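Long-range contacts in short-chain-enoyl-CoA hydratase (PDB 5Z7R), which catalyses the reversible hydration of crotonyl-CoA and other short-chain enoyl-CoA thioesters, a step of butanoate metabolism: residues F90-E94 and E114-D120; I121-N127 and V179-P185; E11-A15 and S47-A51; L3-I7 and T18-P22. One frame throughout, in Å; residues are numbered along the deposited sequence.

Contact 1 of 4, residues F90-E94 and E114-D120; sequences FRRLE and EIAMSCD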
loop_
_atom_site.group_PDB
_atom_site.type_symbol
_atom_site.label_atom_id
_atom_site.label_comp_id
_atom_site.label_asym_id
_atom_site.label_seq_id
_atom_site.Cartn_x
_atom_site.Cartn_y
_atom_site.Cartn_z
ATOM N N PHE A 90 12.991 -18.929 0.720
ATOM C CA PHE A 90 13.142 -17.994 1.858
ATOM C C PHE A 90 11.842 -17.362 2.373
ATOM O O PHE A 90 11.672 -17.180 3.568
ATOM C CB PHE A 90 14.110 -16.919 1.439
ATOM C CG PHE A 90 15.512 -17.404 1.328
ATOM C CD1 PHE A 90 15.800 -18.776 1.350
ATOM C CD2 PHE A 90 16.555 -16.501 1.232
ATOM C CE1 PHE A 90 17.092 -19.221 1.235
ATOM C CE2 PHE A 90 17.858 -16.947 1.124
ATOM C CZ PHE A 90 18.127 -18.307 1.115
ATOM N N ARG A 91 10.918 -17.054 1.467
ATOM C CA ARG A 91 9.619 -16.507 1.848
ATOM C C ARG A 91 8.809 -17.522 2.610
ATOM O O ARG A 91 8.031 -17.151 3.505
ATOM C CB ARG A 91 8.836 -16.071 0.609
ATOM C CG ARG A 91 7.473 -15.510 0.911
ATOM C CD ARG A 91 7.619 -14.269 1.791
ATOM N NE ARG A 91 6.396 -13.484 1.768
ATOM C CZ ARG A 91 5.890 -12.808 2.800
ATOM N NH1 ARG A 91 4.739 -12.148 2.637
ATOM N NH2 ARG A 91 6.509 -12.757 3.969
ATOM N N ARG A 92 8.982 -18.803 2.273
ATOM C CA ARG A 92 8.236 -19.865 2.953
ATOM C C ARG A 92 8.711 -19.996 4.398
ATOM O O ARG A 92 7.903 -20.228 5.316
ATOM C CB ARG A 92 8.424 -21.198 2.235
ATOM C CG ARG A 92 7.518 -22.323 2.752
ATOM C CD ARG A 92 7.747 -23.557 1.901
ATOM N NE ARG A 92 6.933 -24.721 2.266
ATOM C CZ ARG A 92 6.981 -25.866 1.591
ATOM N NH1 ARG A 92 7.801 -25.982 0.553
ATOM N NH2 ARG A 92 6.243 -26.894 1.965
ATOM N N LEU A 93 10.018 -19.841 4.573
ATOM C CA LEU A 93 10.629 -19.810 5.883
ATOM C C LEU A 93 10.120 -18.611 6.716
ATOM O O LEU A 93 9.763 -18.761 7.912
ATOM C CB LEU A 93 12.147 -19.742 5.740
ATOM C CG LEU A 93 12.942 -19.920 7.031
ATOM C CD1 LEU A 93 12.871 -21.362 7.525
ATOM C CD2 LEU A 93 14.395 -19.558 6.827
ATOM N N GLU A 94 10.052 -17.443 6.071
ATOM C CA GLU A 94 9.615 -16.206 6.750
ATOM C C GLU A 94 8.206 -16.356 7.242
ATOM O O GLU A 94 7.890 -15.931 8.357
ATOM C CB GLU A 94 9.735 -15.030 5.777
ATOM C CG GLU A 94 9.354 -13.666 6.298
ATOM C CD GLU A 94 9.792 -12.638 5.332
ATOM O OE1 GLU A 94 10.771 -11.956 5.646
ATOM O OE2 GLU A 94 9.242 -12.584 4.196
ATOM N N GLU A 114 20.888 -13.283 3.456
ATOM C CA GLU A 114 19.466 -13.315 3.037
ATOM C C GLU A 114 18.681 -14.388 3.730
ATOM O O GLU A 114 17.544 -14.140 4.137
ATOM C CB GLU A 114 19.324 -13.397 1.515
ATOM C CG GLU A 114 19.890 -12.170 0.783
ATOM C CD GLU A 114 20.130 -12.415 -0.702
ATOM O OE1 GLU A 114 20.854 -13.379 -1.047
ATOM O OE2 GLU A 114 19.591 -11.654 -1.532
ATOM N N ILE A 115 19.261 -15.570 3.953
ATOM C CA ILE A 115 18.486 -16.582 4.654
ATOM C C ILE A 115 18.267 -16.190 6.105
ATOM O O ILE A 115 17.184 -16.398 6.677
ATOM C CB ILE A 115 19.077 -18.018 4.529
ATOM C CG1 ILE A 115 18.026 -19.053 4.967
ATOM C CG2 ILE A 115 20.380 -18.193 5.320
ATOM C CD1 ILE A 115 18.228 -20.412 4.326
ATOM N N ALA A 116 19.287 -15.607 6.713
ATOM C CA ALA A 116 19.207 -15.214 8.117
ATOM C C ALA A 116 18.125 -14.121 8.275
ATOM O O ALA A 116 17.324 -14.156 9.226
ATOM C CB ALA A 116 20.565 -14.737 8.613
ATOM N N MET A 117 18.072 -13.190 7.315
ATOM C CA MET A 117 17.057 -12.093 7.340
ATOM C C MET A 117 15.660 -12.611 7.134
ATOM O O MET A 117 14.690 -11.914 7.436
ATOM C CB MET A 117 17.349 -11.079 6.271
ATOM C CG MET A 117 18.648 -10.372 6.537
ATOM S SD MET A 117 18.945 -8.872 5.631
ATOM C CE MET A 117 19.436 -9.392 3.995
ATOM N N SER A 118 15.557 -13.852 6.659
ATOM C CA SER A 118 14.278 -14.479 6.417
ATOM C C SER A 118 13.764 -15.233 7.603
ATOM O O SER A 118 12.666 -15.749 7.549
ATOM C CB SER A 118 14.358 -15.431 5.205
ATOM O OG SER A 118 14.941 -14.793 4.064
ATOM N N CYS A 119 14.530 -15.313 8.685
ATOM C CA CYS A 119 13.998 -15.831 9.964
ATOM C C CYS A 119 13.383 -14.733 10.846
ATOM O O CYS A 119 13.616 -13.538 10.654
ATOM C CB CYS A 119 15.110 -16.510 10.760
ATOM S SG CYS A 119 16.079 -17.714 9.829
ATOM N N ASP A 120 12.592 -15.151 11.810
ATOM C CA ASP A 120 11.997 -14.247 12.763
ATOM C C ASP A 120 13.008 -13.413 13.617
ATOM O O ASP A 120 12.892 -12.191 13.692
ATOM C CB ASP A 120 11.075 -15.051 13.668
ATOM C CG ASP A 120 9.902 -15.628 12.917
ATOM O OD1 ASP A 120 9.087 -14.824 12.443
ATOM O OD2 ASP A 120 9.788 -16.867 12.798
#
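In the core of the crotonase fold, helix 111-117, which carries the probable nucleophile Glu114, lies against the last turns of helix 76-95, and the ring of Phe90 meets Ile115 where they touch. Ile115 covers one face of the ring: its CB stands 4.0 Å from the ring centroid of Phe90, 29° off the normal, a CH-pi contact. CG1 of Ile115, anti to its own backbone N (chi1 -165°), continues over the same face toward the rim, bringing CD1 to 3.5 Å from Phe90 CE1. Glu114 meets the ring differently, its CB lying in the ring plane at the edge, 3.9 Å from Phe90 CE2. At the root of the ring, Ser118 OG sits 3.5 Å from Phe90 CB. That hydroxyl turns back onto the end of helix 111-117, donating a 2.7 Å hydrogen bond to the carbonyl O of Glu114. Leu93 reaches the other segment with CD2, which packs on Cys119 SG at 3.9 Å. Next to it the backbones come together, with Glu94 CA 3.2 Å from Ser118 O in a CA-H...O contact. No conventional hydrogen bond crosses the contact; the polar ends are satisfied by other groups. Glu94 takes salt bridges from Arg91 and Arg148, and Glu114 OE2 accepts the backbone N-H groups of Phe143 and Gly145, which would help to fix the carboxylate; the side chains of Glu114 and Glu134, the probable proton acceptor, come within about 4 Å of each other. Around the contact, helix 30-45 packs on Phe90 and Leu93, helix 145-153 on Met117 and Ser118, and strand 100-104 on Cys119.

Contact 2 of 4, residues I121-N127 and V179-P185; sequences IRIASSN and VNKVVEP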
loop_
_atom_site.group_PDB
_atom_site.type_symbol
_atom_site.label_atom_id
_atom_site.label_comp_id
_atom_site.label_asym_id
_atom_site.label_seq_id
_atom_site.Cartn_x
_atom_site.Cartn_y
_atom_site.Cartn_z
ATOM N N ILE A 121 13.989 -14.101 14.227
ATOM C CA ILE A 121 14.938 -13.557 15.182
ATOM C C ILE A 121 16.356 -13.934 14.769
ATOM O O ILE A 121 16.638 -15.093 14.467
ATOM C CB ILE A 121 14.634 -14.135 16.569
ATOM C CG1 ILE A 121 13.309 -13.583 17.080
ATOM C CG2 ILE A 121 15.718 -13.794 17.577
ATOM C CD1 ILE A 121 12.607 -14.488 18.064
ATOM N N ARG A 122 17.252 -12.969 14.739
ATOM C CA ARG A 122 18.646 -13.249 14.468
ATOM C C ARG A 122 19.447 -12.997 15.742
ATOM O O ARG A 122 19.214 -12.027 16.499
ATOM C CB ARG A 122 19.198 -12.337 13.380
ATOM C CG ARG A 122 18.789 -12.728 11.968
ATOM C CD ARG A 122 18.677 -11.556 10.974
ATOM N NE ARG A 122 17.675 -10.568 11.355
ATOM C CZ ARG A 122 16.377 -10.794 11.431
ATOM N NH1 ARG A 122 15.867 -11.994 11.150
ATOM N NH2 ARG A 122 15.569 -9.813 11.799
ATOM N N ILE A 123 20.426 -13.869 15.930
ATOM C CA ILE A 123 21.318 -13.852 17.054
ATOM C C ILE A 123 22.639 -14.316 16.471
ATOM O O ILE A 123 22.661 -15.093 15.527
ATOM C CB ILE A 123 20.687 -14.739 18.148
ATOM C CG1 ILE A 123 20.338 -13.881 19.351
ATOM C CG2 ILE A 123 21.478 -15.985 18.510
ATOM C CD1 ILE A 123 18.868 -13.966 19.695
ATOM N N ALA A 124 23.737 -13.781 16.950
ATOM C CA ALA A 124 25.007 -14.045 16.302
ATOM C C ALA A 124 26.071 -14.329 17.333
ATOM O O ALA A 124 25.895 -13.962 18.505
ATOM C CB ALA A 124 25.421 -12.868 15.461
ATOM N N SER A 125 27.164 -14.962 16.884
ATOM C CA SER A 125 28.367 -15.142 17.705
ATOM C C SER A 125 29.416 -14.110 17.314
ATOM O O SER A 125 29.478 -13.667 16.168
ATOM C CB SER A 125 28.925 -16.584 17.667
ATOM O OG SER A 125 29.292 -17.005 16.366
ATOM N N SER A 126 30.234 -13.709 18.284
ATOM C CA SER A 126 31.048 -12.498 18.122
ATOM C C SER A 126 31.961 -12.572 16.904
ATOM O O SER A 126 32.452 -11.557 16.439
ATOM C CB SER A 126 31.840 -12.174 19.414
ATOM O OG SER A 126 32.802 -13.183 19.713
ATOM N N ASN A 127 32.195 -13.784 16.413
ATOM C CA ASN A 127 32.946 -14.018 15.172
ATOM C C ASN A 127 32.156 -13.781 13.883
ATOM O O ASN A 127 32.760 -13.584 12.842
ATOM C CB ASN A 127 33.551 -15.433 15.153
ATOM C CG ASN A 127 32.507 -16.538 15.022
ATOM O OD1 ASN A 127 32.624 -17.408 14.147
ATOM N ND2 ASN A 127 31.496 -16.527 15.883
ATOM N N VAL A 179 21.045 -7.902 13.970
ATOM C CA VAL A 179 20.832 -8.918 15.007
ATOM C C VAL A 179 20.326 -8.318 16.306
ATOM O O VAL A 179 20.558 -7.140 16.554
ATOM C CB VAL A 179 22.109 -9.714 15.302
ATOM C CG1 VAL A 179 22.486 -10.510 14.060
ATOM C CG2 VAL A 179 23.261 -8.800 15.752
ATOM N N ASN A 180 19.637 -9.165 17.089
ATOM C CA ASN A 180 19.140 -8.883 18.418
ATOM C C ASN A 180 20.142 -9.126 19.562
ATOM O O ASN A 180 19.974 -8.593 20.639
ATOM C CB ASN A 180 17.924 -9.751 18.691
ATOM C CG ASN A 180 16.759 -9.434 17.791
ATOM O OD1 ASN A 180 16.743 -8.419 17.081
ATOM N ND2 ASN A 180 15.754 -10.301 17.827
ATOM N N LYS A 181 21.148 -9.968 19.347
ATOM C CA LYS A 181 22.159 -10.261 20.372
ATOM C C LYS A 181 23.453 -10.762 19.788
ATOM O O LYS A 181 23.495 -11.407 18.735
ATOM C CB LYS A 181 21.693 -11.354 21.299
ATOM C CG LYS A 181 20.530 -11.040 22.204
ATOM C CD LYS A 181 20.572 -12.021 23.373
ATOM C CE LYS A 181 19.333 -11.921 24.247
ATOM N NZ LYS A 181 18.183 -12.634 23.624
ATOM N N VAL A 182 24.525 -10.469 20.493
ATOM C CA VAL A 182 25.821 -11.075 20.213
ATOM C C VAL A 182 26.236 -11.799 21.498
ATOM O O VAL A 182 26.004 -11.294 22.590
ATOM C CB VAL A 182 26.820 -10.031 19.707
ATOM C CG1 VAL A 182 28.147 -10.663 19.305
ATOM C CG2 VAL A 182 26.208 -9.316 18.515
ATOM N N VAL A 183 26.710 -13.035 21.338
ATOM C CA VAL A 183 27.278 -13.883 22.399
ATOM C C VAL A 183 28.553 -14.467 21.820
ATOM O O VAL A 183 28.860 -14.219 20.649
ATOM C CB VAL A 183 26.367 -15.043 22.824
ATOM C CG1 VAL A 183 25.065 -14.543 23.437
ATOM C CG2 VAL A 183 26.070 -15.971 21.668
ATOM N N GLU A 184 29.312 -15.205 22.630
ATOM C CA GLU A 184 30.535 -15.850 22.147
ATOM C C GLU A 184 30.152 -17.173 21.522
ATOM O O GLU A 184 29.100 -17.726 21.851
ATOM C CB GLU A 184 31.537 -16.055 23.293
ATOM C CG GLU A 184 32.190 -14.754 23.780
ATOM C CD GLU A 184 33.102 -14.098 22.744
ATOM O OE1 GLU A 184 34.157 -14.688 22.370
ATOM O OE2 GLU A 184 32.770 -12.968 22.312
ATOM N N PRO A 185 30.989 -17.704 20.619
ATOM C CA PRO A 185 30.693 -19.032 20.058
ATOM C C PRO A 185 30.150 -20.006 21.090
ATOM O O PRO A 185 29.032 -20.516 20.933
ATOM C CB PRO A 185 32.039 -19.475 19.545
ATOM C CG PRO A 185 32.654 -18.188 19.077
ATOM C CD PRO A 185 32.250 -17.165 20.097
#
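Residues 121-127 and 179-185 run parallel, with Ala124 bridged to Val182 and Ser125 to Val183, each pair with CA atoms 5.0 Å apart. Asn180 N donates to Arg122 O, Ala124 N to Lys181 O at 3.0 Å, and Val183 N to Ala124 O at 3.1 Å, the alternation of a parallel ladder. It ends in a weak bond from Ser126 N to Val183 O, bent to 125°. Side chains pack along the ladder. The side chains of Ile123 and Lys181 run alongside each other in one direction, with Ile123 CG1 pressed to 3.5 Å from Lys181 CB, a tight contact. Val179 CG1 fits between Arg122 CB and Ala124 CB, 4.0 Å from the latter. Beyond the strand end, Ser126 OG donates a 2.6 Å hydrogen bond to Glu184 OE2, approaching from above the carboxylate plane; the glutamate chain folds back at chi2 (-66°) to receive it. Arg122 turns its guanidinium to the carbonyls of Ala116, Cys119 and Leu178, and Asn180 ND2 bonds to Gln160 and Gly156 of a neighbouring subunit. The chemistry is thus mainly that of backbone pairing, which adds strand 182-183 to the border of the larger sheet, while the side chain of Asn180 ties this border to the oligomer.

Contact 3 of 4, residues E11-A15 and S47-A51; sequences EGKVA and SEVLA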
loop_
_atom_site.group_PDB
_atom_site.type_symbol
_atom_site.label_atom_id
_atom_site.label_comp_id
_atom_site.label_asym_id
_atom_site.label_seq_id
_atom_site.Cartn_x
_atom_site.Cartn_y
_atom_site.Cartn_z
ATOM N N GLU A 11 14.147 -31.766 19.253
ATOM C CA GLU A 11 14.512 -31.828 20.665
ATOM C C GLU A 11 13.306 -31.395 21.504
ATOM O O GLU A 11 13.155 -30.224 21.845
ATOM C CB GLU A 11 15.720 -30.904 20.922
ATOM C CG GLU A 11 16.804 -30.949 19.826
ATOM C CD GLU A 11 17.910 -29.914 20.010
ATOM O OE1 GLU A 11 17.719 -28.986 20.834
ATOM O OE2 GLU A 11 18.966 -30.032 19.327
ATOM N N GLY A 12 12.437 -32.349 21.818
ATOM C CA GLY A 12 11.200 -32.052 22.535
ATOM C C GLY A 12 10.211 -31.340 21.625
ATOM O O GLY A 12 9.440 -31.981 20.893
ATOM N N LYS A 13 10.224 -30.013 21.656
ATOM C CA LYS A 13 9.330 -29.246 20.805
ATOM C C LYS A 13 10.078 -28.267 19.896
ATOM O O LYS A 13 9.448 -27.430 19.234
ATOM C CB LYS A 13 8.262 -28.528 21.647
ATOM C CG LYS A 13 7.406 -29.450 22.519
ATOM C CD LYS A 13 6.233 -28.722 23.182
ATOM C CE LYS A 13 5.831 -29.308 24.540
ATOM N NZ LYS A 13 4.940 -30.506 24.457
ATOM N N VAL A 14 11.402 -28.386 19.811
ATOM C CA VAL A 14 12.149 -27.505 18.913
ATOM C C VAL A 14 12.965 -28.263 17.882
ATOM O O VAL A 14 13.615 -29.239 18.192
ATOM C CB VAL A 14 13.020 -26.434 19.655
ATOM C CG1 VAL A 14 13.101 -26.673 21.143
ATOM C CG2 VAL A 14 14.412 -26.269 19.053
ATOM N N ALA A 15 12.955 -27.785 16.651
ATOM C CA ALA A 15 13.748 -28.398 15.624
ATOM C C ALA A 15 14.930 -27.534 15.302
ATOM O O ALA A 15 14.785 -26.328 15.108
ATOM C CB ALA A 15 12.917 -28.613 14.379
ATOM N N SER A 47 3.488 -30.947 14.158
ATOM C CA SER A 47 2.900 -30.086 15.165
ATOM C C SER A 47 3.558 -30.252 16.541
ATOM O O SER A 47 3.291 -29.463 17.448
ATOM C CB SER A 47 1.381 -30.275 15.227
ATOM O OG SER A 47 1.049 -31.637 15.272
ATOM N N GLU A 48 4.432 -31.251 16.691
ATOM C CA GLU A 48 5.265 -31.343 17.888
ATOM C C GLU A 48 6.382 -30.295 17.860
ATOM O O GLU A 48 6.882 -29.894 18.913
ATOM C CB GLU A 48 5.828 -32.760 18.067
ATOM C CG GLU A 48 4.825 -33.741 18.689
ATOM C CD GLU A 48 5.300 -35.198 18.667
ATOM O OE1 GLU A 48 6.425 -35.477 18.189
ATOM O OE2 GLU A 48 4.539 -36.079 19.128
ATOM N N VAL A 49 6.757 -29.852 16.659
ATOM C CA VAL A 49 7.705 -28.741 16.470
ATOM C C VAL A 49 7.027 -27.383 16.601
ATOM O O VAL A 49 6.161 -27.041 15.798
ATOM C CB VAL A 49 8.315 -28.765 15.069
ATOM C CG1 VAL A 49 9.243 -27.577 14.890
ATOM C CG2 VAL A 49 9.036 -30.084 14.837
ATOM N N LEU A 50 7.410 -26.623 17.621
ATOM C CA LEU A 50 6.821 -25.306 17.877
ATOM C C LEU A 50 7.854 -24.188 17.753
ATOM O O LEU A 50 7.529 -23.031 17.960
ATOM C CB LEU A 50 6.221 -25.262 19.266
ATOM C CG LEU A 50 5.094 -26.217 19.533
ATOM C CD1 LEU A 50 4.792 -26.180 21.017
ATOM C CD2 LEU A 50 3.856 -25.870 18.743
ATOM N N ALA A 51 9.099 -24.520 17.459
ATOM C CA ALA A 51 10.050 -23.497 17.110
ATOM C C ALA A 51 11.197 -24.108 16.334
ATOM O O ALA A 51 11.374 -25.328 16.314
ATOM C CB ALA A 51 10.543 -22.757 18.345
#
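The carbonyl O of Lys13 is gripped by two successive N-H groups, a nearly straight 2.7 Å bond from Leu50 N (175° at the hydrogen) and a weak one of 3.4 Å from Ala51 N. This carbonyl belongs to the hairpin between strands 6-11 and 14-19, whose type II' turn runs from Glu11 to Val14, with Gly12 at the positive phi such a turn requires. Two residues on, Ala15 N donates to Ala51 O at 2.9 Å, so strand 14-19 begins its parallel pairing with strand 51-56 here. The CA atoms add softer contacts: Lys13 CA lies 3.2 Å from Glu48 O, and Val49 CA faces the same Lys13 O that Leu50 N uses. Side chains meet at two places. Within the fold, Ala15 CB touches Val49 CG1 at 3.9 Å; this branch stands anti to the valine's backbone N (chi1 178°), which turns it to the alanine. At the surface, the aliphatic part of Lys13 runs alongside Leu50. Helix 188-201 backs this side, Val200 touching Lys13, Leu50 and Ala51, while Asp46 accepts a bond from Glu48 N after the end of helix 30-45. Between Lys13 and Leu50, the touching atoms are CD of the lysine and CD1 of the leucine, 3.6 Å apart.

Contact 4 of 4, residues L3-I7 and T18-P22; sequences LNNVI and TINRP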
loop_
_atom_site.group_PDB
_atom_site.type_symbol
_atom_site.label_atom_id
_atom_site.label_comp_id
_atom_site.label_asym_id
_atom_site.label_seq_id
_atom_site.Cartn_x
_atom_site.Cartn_y
_atom_site.Cartn_z
ATOM N N LEU A 3 18.563 -36.442 2.716
ATOM C CA LEU A 3 19.217 -35.126 2.789
ATOM C C LEU A 3 20.706 -35.230 2.968
ATOM O O LEU A 3 21.141 -35.893 3.901
ATOM C CB LEU A 3 18.671 -34.371 4.001
ATOM C CG LEU A 3 17.157 -34.257 4.111
ATOM C CD1 LEU A 3 16.774 -33.669 5.457
ATOM C CD2 LEU A 3 16.636 -33.415 2.970
ATOM N N ASN A 4 21.500 -34.578 2.122
ATOM C CA ASN A 4 22.944 -34.571 2.372
ATOM C C ASN A 4 23.630 -33.204 2.302
ATOM O O ASN A 4 24.851 -33.118 2.195
ATOM C CB ASN A 4 23.659 -35.642 1.527
ATOM C CG ASN A 4 23.391 -35.503 0.043
ATOM O OD1 ASN A 4 22.649 -36.290 -0.553
ATOM N ND2 ASN A 4 24.008 -34.508 -0.567
ATOM N N ASN A 5 22.835 -32.136 2.389
ATOM C CA ASN A 5 23.344 -30.771 2.647
ATOM C C ASN A 5 22.757 -30.153 3.947
ATOM O O ASN A 5 23.285 -29.167 4.482
ATOM C CB ASN A 5 23.071 -29.855 1.431
ATOM C CG ASN A 5 23.983 -30.137 0.243
ATOM O OD1 ASN A 5 24.999 -30.805 0.366
ATOM N ND2 ASN A 5 23.627 -29.603 -0.913
ATOM N N VAL A 6 21.703 -30.775 4.472
ATOM C CA VAL A 6 20.915 -30.237 5.574
ATOM C C VAL A 6 20.521 -31.287 6.601
ATOM O O VAL A 6 19.847 -32.250 6.271
ATOM C CB VAL A 6 19.604 -29.651 5.020
ATOM C CG1 VAL A 6 18.769 -28.998 6.134
ATOM C CG2 VAL A 6 19.940 -28.682 3.890
ATOM N N ILE A 7 20.887 -31.070 7.853
ATOM C CA ILE A 7 20.499 -31.961 8.918
ATOM C C ILE A 7 19.249 -31.440 9.611
ATOM O O ILE A 7 19.134 -30.246 9.837
ATOM C CB ILE A 7 21.633 -32.074 9.957
ATOM C CG1 ILE A 7 22.940 -32.489 9.277
ATOM C CG2 ILE A 7 21.248 -33.082 11.027
ATOM C CD1 ILE A 7 24.174 -32.263 10.120
ATOM N N THR A 18 20.352 -27.468 10.402
ATOM C CA THR A 18 21.746 -27.077 10.278
ATOM C C THR A 18 22.138 -27.281 8.863
ATOM O O THR A 18 22.041 -28.397 8.350
ATOM C CB THR A 18 22.702 -27.941 11.151
ATOM O OG1 THR A 18 22.317 -27.890 12.537
ATOM C CG2 THR A 18 24.078 -27.461 11.016
ATOM N N ILE A 19 22.590 -26.228 8.218
ATOM C CA ILE A 19 23.143 -26.397 6.892
ATOM C C ILE A 19 24.568 -26.875 7.066
ATOM O O ILE A 19 25.341 -26.273 7.810
ATOM C CB ILE A 19 23.104 -25.117 6.069
ATOM C CG1 ILE A 19 21.653 -24.834 5.679
ATOM C CG2 ILE A 19 23.976 -25.276 4.829
ATOM C CD1 ILE A 19 21.334 -23.370 5.579
ATOM N N ASN A 20 24.894 -27.950 6.346
ATOM C CA ASN A 20 26.105 -28.719 6.578
ATOM C C ASN A 20 26.850 -29.018 5.282
ATOM O O ASN A 20 26.748 -30.116 4.762
ATOM C CB ASN A 20 25.702 -30.002 7.311
ATOM C CG ASN A 20 26.879 -30.908 7.638
ATOM O OD1 ASN A 20 28.053 -30.504 7.623
ATOM N ND2 ASN A 20 26.561 -32.157 7.937
ATOM N N ARG A 21 27.553 -28.021 4.745
ATOM C CA ARG A 21 28.518 -28.219 3.648
ATOM C C ARG A 21 29.849 -27.634 4.079
ATOM O O ARG A 21 30.295 -26.628 3.521
ATOM C CB ARG A 21 28.063 -27.593 2.333
ATOM C CG ARG A 21 26.872 -28.288 1.668
ATOM C CD ARG A 21 26.491 -27.560 0.374
ATOM N NE ARG A 21 27.577 -27.500 -0.624
ATOM C CZ ARG A 21 27.712 -26.567 -1.578
ATOM N NH1 ARG A 21 26.850 -25.556 -1.675
ATOM N NH2 ARG A 21 28.731 -26.627 -2.441
ATOM N N PRO A 22 30.501 -28.301 5.061
ATOM C CA PRO A 22 31.677 -27.817 5.793
ATOM C C PRO A 22 32.764 -27.317 4.885
ATOM O O PRO A 22 33.332 -26.256 5.140
ATOM C CB PRO A 22 32.162 -29.062 6.546
ATOM C CG PRO A 22 30.924 -29.859 6.773
ATOM C CD PRO A 22 30.121 -29.660 5.510
#
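Ile7 and Thr18 form a hydrogen-bonded pair of the antiparallel hairpin made by strands 6-11 and 14-19: Ile7 N donates to Thr18 O at 3.0 Å and Thr18 N returns a bond to Ile7 O at 3.1 Å. Val6 and Ile19 follow as a non-hydrogen-bonded pair, their CA atoms 4.6 Å apart. Then Asn20 N donates to Asn5 O at 2.7 Å, a nearly straight bond (165° at the hydrogen), and carries the ladder just past the regular strands. Beyond it the side chains of Asn5 and Arg21 meet, the aliphatic part of the arginine, CG and CD, lying against the amide group of the asparagine, while amide and guanidinium planes are turned 29° apart. A second shell fixes these residues. Arg21 NH1 bonds to Ala27 O and its backbone N to Asn26 OD1, while Asn5 N is held by Glu35 of helix 30-45. The same helix covers the sheet face that carries Val6 and Ile19, with Val39 on the first and Met36 on the second, and Ile19 pairs through its backbone with Thr55 of the next strand. Next to Ile7, which lies on the other face, the side chain of Asn20 swings out with CG anti to the backbone N (chi1 -179°) and passes at a slant over the end of the isoleucine, where Ile7 CD1 lies 3.2 Å from Asn20 ND2.

In the fold
Contact 1 lies wholly buried near the centre of the chain, whereas contacts 2, 3 and 4 are partly exposed and belong to the larger sheet. Contacts 3 and 4 share strand 14-19, one at each end: contact 4 pairs it antiparallel with the outermost strand 6-11, and contact 3 starts its parallel pairing with 51-56. Contact 2 builds the opposite border, about 21 Å from contact 4 between centres. Backbone hydrogen bonds dominate these three, while contact 1 packs a helix against another helix and the loop after it, mostly through apolar side chains, with no conventional hydrogen bond between its segments. Contacts 1 and 2 are coupled through Arg122, whose NH1 probably bonds Ala116 O; both also reach neighbouring subunits, unlike contacts 3 and 4.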